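Local atomic coordinates of trafficking protein particle complex subunit 3 (Naegleria fowleri, PDB entry 6AQ3), a protein that probably serves as a subunit of the TRAPP complex in vesicle trafficking, carrying a covalently attached palmitate in its interior. Residues Tyr143-Ile146 / Ile147-Val150; Met33-Gly36 / Ser37-Thr40. All coordinates share one frame; numbering follows the deposited sequence.

Contact 1. Residues Tyr143-Ile146 / Ile147-Val150; sequences YSNI and ICGV. With PLM (palmitic acid), chain N.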
# COMPACT_ATOMS: atom_id res chain seq x y z
N TYR C 143 -0.02 -1.55 -15.00
CA TYR C 143 -0.63 -1.46 -13.69
C TYR C 143 0.40 -1.44 -12.56
O TYR C 143 0.24 -0.70 -11.58
CB TYR C 143 -1.59 -2.64 -13.50
CG TYR C 143 -2.42 -2.55 -12.24
CD1 TYR C 143 -3.61 -1.83 -12.21
CD2 TYR C 143 -1.99 -3.17 -11.08
CE1 TYR C 143 -4.38 -1.76 -11.04
CE2 TYR C 143 -2.72 -3.09 -9.94
CZ TYR C 143 -3.91 -2.39 -9.91
OH TYR C 143 -4.60 -2.33 -8.74
N SER C 144 1.46 -2.25 -12.67
CA SER C 144 2.48 -2.39 -11.63
C SER C 144 3.74 -1.57 -11.90
O SER C 144 4.81 -1.93 -11.37
CB SER C 144 2.87 -3.85 -11.47
OG SER C 144 1.78 -4.60 -11.03
N ASN C 145 3.64 -0.46 -12.63
CA ASN C 145 4.84 0.26 -13.06
C ASN C 145 5.65 0.79 -11.88
O ASN C 145 6.86 1.03 -12.03
CB ASN C 145 4.48 1.41 -13.98
CG ASN C 145 5.48 1.57 -15.11
OD1 ASN C 145 6.11 0.60 -15.53
ND2 ASN C 145 5.61 2.79 -15.64
N ILE C 146 5.02 0.93 -10.71
CA ILE C 146 5.74 1.35 -9.51
C ILE C 146 6.97 0.46 -9.27
O ILE C 146 7.95 0.91 -8.66
CB ILE C 146 4.79 1.35 -8.31
CG1 ILE C 146 5.39 2.14 -7.15
CG2 ILE C 146 4.51 -0.07 -7.85
CD1 ILE C 146 4.36 2.58 -6.14
N ILE C 147 6.93 -0.80 -9.71
CA ILE C 147 8.06 -1.70 -9.52
C ILE C 147 9.29 -1.20 -10.28
O ILE C 147 10.42 -1.27 -9.77
CB ILE C 147 7.70 -3.15 -9.94
CG1 ILE C 147 6.55 -3.69 -9.07
CG2 ILE C 147 8.92 -4.09 -9.81
CD1 ILE C 147 6.12 -5.09 -9.44
N CYS C 148 9.10 -0.69 -11.49
CA CYS C 148 10.25 -0.22 -12.26
C CYS C 148 10.95 0.94 -11.56
O CYS C 148 12.19 1.00 -11.52
CB CYS C 148 9.80 0.19 -13.66
SG CYS C 148 9.18 -1.19 -14.63
N GLY C 149 10.17 1.85 -10.98
CA GLY C 149 10.76 2.99 -10.29
C GLY C 149 11.54 2.56 -9.06
O GLY C 149 12.62 3.10 -8.78
N VAL C 150 11.00 1.59 -8.31
CA VAL C 150 11.71 1.09 -7.14
C VAL C 150 13.09 0.56 -7.53
O VAL C 150 14.09 0.81 -6.85
CB VAL C 150 10.86 0.02 -6.43
CG1 VAL C 150 11.61 -0.58 -5.23
CG2 VAL C 150 9.58 0.68 -5.93
C1 PLM N . 23.08 -4.35 -5.26
O2 PLM N . 23.23 -4.16 -6.50
C2 PLM N . 21.67 -4.83 -4.62
C3 PLM N . 20.40 -4.73 -5.50
C4 PLM N . 19.36 -3.71 -4.99
C5 PLM N . 17.97 -4.31 -4.62
C6 PLM N . 16.79 -3.33 -4.81
C7 PLM N . 15.41 -3.85 -4.36
C8 PLM N . 14.30 -3.73 -5.43
C9 PLM N . 12.88 -4.02 -4.89
CA PLM N . 11.85 -4.52 -5.95
CB PLM N . 10.42 -4.74 -5.40
CC PLM N . 9.45 -3.57 -5.68
CD PLM N . 8.28 -3.48 -4.68
CE PLM N . 7.02 -2.75 -5.21
CF PLM N . 6.09 -2.25 -4.08
CG PLM N . 4.65 -1.92 -4.53
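Ser-144 O accepts the amide of Ile-147, three residues on, where the loop leads into helix 146-157; the bond from Ile-147 N to Ser-144 O is 2.9 Å long, with an N-H...O angle of 167°. One residue on, the bond from Cys-148 N to Asn-145 O is weak, bent to 130°. A regular helical step follows, Val-150 N giving to Ile-146 O at 3.1 Å.

Packing is closest where side chains lie against these carbonyls. Val-150 CG2 comes within 3.2 Å of Ile-146 O, and CB and CG1 of Ile-147 both lean on the O of Ser-144. On another side of the turn, Asn-145 OD1 approaches Cys-148 SG at 3.7 Å, while Asn-145 ND2 is held by the O of Asn-53. Tyr-166 and Cys-164 of strand 160-168 back Cys-148.

The looser side faces the palmitate rather than solvent. With CG1 anti to its backbone N (chi1 177°), Val-150 directs that methyl at the middle of the palmitate chain, 3.7 Å from C9. Ile-146 CG2 meets the terminal methyl CG of palmitate at 3.8 Å, and Ile-147 CG1 stands 4.0 Å from its CE. These methyl and methylene contacts are van der Waals in kind, with no directional bond among them. A buried segment leading into a helix, whose branched aliphatic residues line the inner end of an acyl chain, is consistent with the hydrophobic palmitate tunnel of Bet3-type TRAPP subunits.

Contact 2. Residues Met33-Gly36 / Ser37-Thr40; sequences MTYG and SLVT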
# COMPACT_ATOMS: atom_id res chain seq x y z
N MET C 33 -4.37 -3.83 -2.14
CA MET C 33 -5.58 -3.02 -2.20
C MET C 33 -5.28 -1.52 -2.07
O MET C 33 -5.93 -0.70 -2.73
CB MET C 33 -6.59 -3.47 -1.13
CG MET C 33 -7.24 -4.80 -1.44
SD MET C 33 -8.50 -5.27 -0.22
CE MET C 33 -7.55 -5.79 1.21
N THR C 34 -4.32 -1.15 -1.23
CA THR C 34 -3.95 0.25 -1.13
C THR C 34 -3.39 0.75 -2.46
O THR C 34 -3.79 1.81 -2.95
CB THR C 34 -2.92 0.45 -0.01
OG1 THR C 34 -3.47 -0.02 1.23
CG2 THR C 34 -2.54 1.91 0.12
N TYR C 35 -2.46 -0.01 -3.05
CA TYR C 35 -1.93 0.33 -4.36
C TYR C 35 -3.04 0.37 -5.40
O TYR C 35 -3.10 1.29 -6.22
CB TYR C 35 -0.84 -0.68 -4.77
CG TYR C 35 -0.19 -0.36 -6.11
CD1 TYR C 35 0.56 0.80 -6.27
CD2 TYR C 35 -0.33 -1.21 -7.20
CE1 TYR C 35 1.15 1.12 -7.48
CE2 TYR C 35 0.26 -0.90 -8.43
CZ TYR C 35 1.01 0.27 -8.55
OH TYR C 35 1.61 0.62 -9.74
N GLY C 36 -3.97 -0.60 -5.33
CA GLY C 36 -5.09 -0.61 -6.26
C GLY C 36 -5.95 0.64 -6.18
O GLY C 36 -6.40 1.15 -7.21
N SER C 37 -6.18 1.16 -4.96
CA SER C 37 -6.90 2.42 -4.83
C SER C 37 -6.14 3.57 -5.48
O SER C 37 -6.75 4.52 -5.97
CB SER C 37 -7.15 2.75 -3.35
OG SER C 37 -7.74 1.66 -2.66
N LEU C 38 -4.80 3.53 -5.42
CA LEU C 38 -4.00 4.56 -6.07
C LEU C 38 -4.17 4.51 -7.59
O LEU C 38 -4.46 5.54 -8.22
CB LEU C 38 -2.52 4.41 -5.67
CG LEU C 38 -1.49 5.24 -6.45
CD1 LEU C 38 -1.75 6.76 -6.34
CD2 LEU C 38 -0.10 4.93 -5.94
N VAL C 39 -3.99 3.33 -8.19
CA VAL C 39 -4.13 3.22 -9.65
C VAL C 39 -5.54 3.60 -10.07
O VAL C 39 -5.74 4.34 -11.04
CB VAL C 39 -3.78 1.80 -10.13
CG1 VAL C 39 -3.89 1.71 -11.64
CG2 VAL C 39 -2.40 1.38 -9.63
N THR C 40 -6.54 3.15 -9.30
CA THR C 40 -7.93 3.48 -9.59
C THR C 40 -8.15 4.98 -9.57
O THR C 40 -8.79 5.53 -10.48
CB THR C 40 -8.85 2.79 -8.59
OG1 THR C 40 -8.77 1.37 -8.78
CG2 THR C 40 -10.34 3.26 -8.75
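Val-39 sets its CG2 over one face of the Tyr-35 ring, 3.9 Å from the centroid and 20° off the ring normal, a CH-pi contact one helical turn apart. The methyl is displaced toward the CE2-CZ side of the ring; the distance from Val-39 CG2 to Tyr-35 CE2 is 3.7 Å. Leu-38 CD2 approaches Tyr-35 CD1 obliquely at 4.2 Å. Tyr-35 extends its CG anti to the backbone N, and its hydroxyl makes a probable hydrogen bond to the O of Tyr-143, which would anchor the far end of the ring.

Beneath these side chains runs the regular i to i+4 bonding of an alpha-helix, 25-42, whose segments 33-36 and 37-40 lie in the TRAPP family region; Val-39 N meets Tyr-35 O at 3.0 Å. Two carbonyls carry a second bond, in the manner usual for serine and threonine inside helices. Met-33 O takes both the N and the OG of Ser-37, which arrive from opposite faces of the carbonyl plane, OG at 3.0 Å. Gly-36 O is gripped likewise by Thr-40, whose OG1 lies 2.9 Å away and stands 37° out of the carbonyl plane. With chi1 near -60° in both residues, each hydroxyl sits beside its own backbone N and thus folds back onto the preceding turn.

Farther out, Leu-56 of helix 49-75 touches Tyr-35 and Met-59 touches Leu-38. Across the dimer, Thr-34 of the second subunit packs on Tyr-35 and Gln-41 of that subunit on Leu-38, while Met-63 of the same neighbour rests on Met-33. A palmitate also touches Thr-34, whose OG1 bonds to Leu-30 O.

How the contacts relate
The centre of contact 1 lies about 4 Å from the centre of the chain, that of contact 2 about 16 Å. Contact 1 is wholly buried; contact 2 runs from buried residues to an exposed Thr-40 and borders the second subunit, which does not touch contact 1. Both pack against helix 49-75. Contact 1 lays aliphatic groups along a lipid chain, whereas contact 2 pairs a ring with methyls and doubles its carbonyl bonds through hydroxyls. The two meet directly: Ile-146 CG2 lies 3.5 Å from Tyr-35 OH, and Tyr-143 CE1 packs on Val-39 CG1 at 3.6 Å, joining helix 25-42 to the loop that leads into helix 146-157.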